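Local structure of cyclodipeptide synthase, BtCDPS (Bacillus thermoamylovorans, 6ZTU) at residues L9-L15 against Y225-I231. The protein probably acts as an aminoacyltransferase, joining two aminoacyl groups, normally delivered by aminoacyl-tRNAs, into a cyclic dipeptide. Numbering follows the deposited sequence.
Sequences LFYVVPL and YIILKQI
The carbonyl oxygen of Lys229 is gripped twice: Tyr11 N donates a hydrogen bond of 2.7 Å to Lys229 O, and Phe10 CA sends a weaker C-H...O contact to the same atom from 3.2 Å. Lys229 N returns a bond to Tyr11 O, at 2.8 Å and in the carbonyl plane. The antiparallel ladder repeats at Val13 and Ile227, where both bonds, Val13 N to Ile227 O and Ile227 N to Val13 O, measure 2.9 Å, and finishes with Leu15 N on Tyr225 O. Pro14 suits its place opposite Ile226 in a non-hydrogen-bonded pair, since no N-H is needed there. The ladder adds strand 11-14 as the antiparallel outermost strand of the Rossmann-like sheet that this family shares with class I aminoacyl-tRNA synthetases; on its other side strand 223-229 bonds to strand 196-200 in parallel.

Val12, Pro14, Ile226 and Leu228 occupy one face, where helices 17-25 and 42-55 cover them, so compact apolar side chains fit. Val12 spreads its methyls: CG1, anti to the backbone N (chi1 170°), meets Ile226 CG2 at 3.8 Å, while CG2 turns to Leu228 CD2. Phe10 lies alongside Gln230, ring and amide planes 16° apart, with its CE1 3.4 Å from Gln230 CG. The ring also meets Leu228 CB through CD1 and packs edge-to-face with Trp51. Gln230 lays CG and its amide along the ring, and NE2 is hydrogen-bonded to Gln47 OE1. On the reverse face Val13 and Ile227 pair through their CB atoms, and Lys229 lays its aliphatic CD across Val13 CG2; the long side chains of Tyr11 and Lys229 then carry their polar ends outward. Beyond the ladder, one water accepts from Ile231 N and donates only weakly to Leu9 O.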
loop_
_atom_site.group_PDB
_atom_site.type_symbol
_atom_site.label_atom_id
_atom_site.label_comp_id
_atom_site.label_asym_id
_atom_site.label_seq_id
_atom_site.Cartn_x
_atom_site.Cartn_y
_atom_site.Cartn_z
ATOM N N LEU A 9 -4.139 -16.792 -11.254
ATOM C CA LEU A 9 -5.078 -15.677 -11.191
ATOM C C LEU A 9 -4.424 -14.353 -11.568
ATOM O O LEU A 9 -5.090 -13.466 -12.111
ATOM C CB LEU A 9 -5.651 -15.586 -9.780
ATOM C CG LEU A 9 -7.141 -15.405 -9.529
ATOM C CD1 LEU A 9 -7.975 -16.190 -10.526
ATOM C CD2 LEU A 9 -7.412 -15.876 -8.106
ATOM N N PHE A 10 -3.130 -14.196 -11.288
ATOM C CA PHE A 10 -2.438 -12.942 -11.544
ATOM C C PHE A 10 -1.145 -13.181 -12.307
ATOM O O PHE A 10 -0.467 -14.197 -12.120
ATOM C CB PHE A 10 -2.140 -12.188 -10.230
ATOM C CG PHE A 10 -3.372 -11.741 -9.504
ATOM C CD1 PHE A 10 -3.969 -10.526 -9.811
ATOM C CD2 PHE A 10 -3.953 -12.547 -8.525
ATOM C CE1 PHE A 10 -5.118 -10.118 -9.148
ATOM C CE2 PHE A 10 -5.094 -12.156 -7.871
ATOM C CZ PHE A 10 -5.685 -10.940 -8.173
ATOM N N TYR A 11 -0.812 -12.235 -13.175
ATOM C CA TYR A 11 0.497 -12.173 -13.797
ATOM C C TYR A 11 1.295 -11.091 -13.084
ATOM O O TYR A 11 0.783 -9.997 -12.841
ATOM C CB TYR A 11 0.400 -11.871 -15.297
ATOM C CG TYR A 11 1.748 -11.969 -15.975
ATOM C CD1 TYR A 11 2.598 -10.869 -16.034
ATOM C CD2 TYR A 11 2.188 -13.168 -16.524
ATOM C CE1 TYR A 11 3.843 -10.950 -16.634
ATOM C CE2 TYR A 11 3.433 -13.262 -17.123
ATOM C CZ TYR A 11 4.260 -12.151 -17.167
ATOM O OH TYR A 11 5.501 -12.226 -17.759
ATOM N N VAL A 12 2.541 -11.398 -12.752
ATOM C CA VAL A 12 3.345 -10.567 -11.861
ATOM C C VAL A 12 4.349 -9.764 -12.677
ATOM O O VAL A 12 5.064 -10.323 -13.519
ATOM C CB VAL A 12 4.057 -11.441 -10.812
ATOM C CG1 VAL A 12 5.087 -10.628 -10.044
ATOM C CG2 VAL A 12 3.028 -12.071 -9.885
ATOM N N VAL A 13 4.405 -8.456 -12.431
ATOM C CA VAL A 13 5.403 -7.585 -13.055
ATOM C C VAL A 13 6.282 -6.976 -11.969
ATOM O O VAL A 13 5.818 -6.099 -11.227
ATOM C CB VAL A 13 4.739 -6.490 -13.904
ATOM C CG1 VAL A 13 5.810 -5.649 -14.576
ATOM C CG2 VAL A 13 3.841 -7.118 -14.976
ATOM N N PRO A 14 7.531 -7.407 -11.823
ATOM C CA PRO A 14 8.369 -6.898 -10.734
ATOM C C PRO A 14 8.879 -5.498 -11.023
ATOM O O PRO A 14 9.088 -5.109 -12.173
ATOM C CB PRO A 14 9.528 -7.898 -10.695
ATOM C CG PRO A 14 9.694 -8.259 -12.150
ATOM C CD PRO A 14 8.263 -8.372 -12.662
ATOM N N LEU A 15 9.087 -4.738 -9.944
ATOM C CA LEU A 15 9.635 -3.390 -10.076
ATOM C C LEU A 15 11.087 -3.422 -10.542
ATOM O O LEU A 15 11.508 -2.575 -11.338
ATOM C CB LEU A 15 9.501 -2.641 -8.747
ATOM C CG LEU A 15 10.228 -1.301 -8.604
ATOM C CD1 LEU A 15 9.646 -0.243 -9.541
ATOM C CD2 LEU A 15 10.237 -0.828 -7.142
ATOM N N TYR A 225 8.752 -4.946 -4.739
ATOM C CA TYR A 225 7.434 -4.449 -5.113
ATOM C C TYR A 225 7.004 -5.164 -6.378
ATOM O O TYR A 225 7.799 -5.273 -7.316
ATOM C CB TYR A 225 7.468 -2.933 -5.360
ATOM C CG TYR A 225 6.118 -2.314 -5.689
ATOM C CD1 TYR A 225 5.315 -1.786 -4.682
ATOM C CD2 TYR A 225 5.655 -2.241 -7.011
ATOM C CE1 TYR A 225 4.072 -1.211 -4.981
ATOM C CE2 TYR A 225 4.409 -1.662 -7.314
ATOM C CZ TYR A 225 3.636 -1.140 -6.294
ATOM O OH TYR A 225 2.404 -0.561 -6.581
ATOM N N ILE A 226 5.766 -5.650 -6.421
ATOM C CA ILE A 226 5.262 -6.301 -7.628
ATOM C C ILE A 226 3.921 -5.713 -8.020
ATOM O O ILE A 226 3.090 -5.386 -7.168
ATOM C CB ILE A 226 5.148 -7.837 -7.481
ATOM C CG1 ILE A 226 4.194 -8.231 -6.342
ATOM C CG2 ILE A 226 6.529 -8.460 -7.333
ATOM C CD1 ILE A 226 3.971 -9.711 -6.251
ATOM N N ILE A 227 3.703 -5.613 -9.330
ATOM C CA ILE A 227 2.410 -5.262 -9.894
ATOM C C ILE A 227 1.666 -6.548 -10.208
ATOM O O ILE A 227 2.211 -7.441 -10.869
ATOM C CB ILE A 227 2.572 -4.418 -11.171
ATOM C CG1 ILE A 227 3.338 -3.131 -10.898
ATOM C CG2 ILE A 227 1.200 -4.118 -11.787
ATOM C CD1 ILE A 227 3.868 -2.491 -12.187
ATOM N N LEU A 228 0.431 -6.647 -9.737
ATOM C CA LEU A 228 -0.437 -7.775 -10.046
ATOM C C LEU A 228 -1.353 -7.384 -11.196
ATOM O O LEU A 228 -2.170 -6.464 -11.061
ATOM C CB LEU A 228 -1.265 -8.179 -8.832
ATOM C CG LEU A 228 -0.478 -8.469 -7.561
ATOM C CD1 LEU A 228 -1.454 -8.845 -6.462
ATOM C CD2 LEU A 228 0.529 -9.577 -7.817
ATOM N N LYS A 229 -1.230 -8.089 -12.314
ATOM C CA LYS A 229 -2.127 -7.896 -13.442
ATOM C C LYS A 229 -2.998 -9.133 -13.614
ATOM O O LYS A 229 -2.599 -10.240 -13.258
ATOM C CB LYS A 229 -1.337 -7.634 -14.727
ATOM C CG LYS A 229 -0.443 -6.398 -14.662
ATOM C CD LYS A 229 0.065 -6.008 -16.052
ATOM C CE LYS A 229 -1.073 -6.000 -17.075
ATOM N NZ LYS A 229 -0.638 -5.539 -18.445
ATOM N N GLN A 230 -4.194 -8.948 -14.161
ATOM C CA GLN A 230 -5.034 -10.077 -14.546
ATOM C C GLN A 230 -5.171 -10.101 -16.060
ATOM O O GLN A 230 -5.452 -9.066 -16.673
ATOM C CB GLN A 230 -6.402 -9.997 -13.884
ATOM C CG GLN A 230 -6.295 -9.998 -12.373
ATOM C CD GLN A 230 -7.645 -10.026 -11.687
ATOM O OE1 GLN A 230 -8.352 -9.019 -11.642
ATOM N NE2 GLN A 230 -8.005 -11.181 -11.143
ATOM N N ILE A 231 -4.954 -11.274 -16.657
ATOM C CA ILE A 231 -4.945 -11.422 -18.107
ATOM C C ILE A 231 -5.783 -12.637 -18.478
ATOM O O ILE A 231 -5.985 -13.549 -17.674
ATOM C CB ILE A 231 -3.512 -11.555 -18.675
ATOM C CG1 ILE A 231 -2.832 -12.836 -18.178
ATOM C CG2 ILE A 231 -2.674 -10.332 -18.315
ATOM C CD1 ILE A 231 -1.438 -13.068 -18.781
HETATM O O HOH W 1 -4.130 -13.439 -14.854
#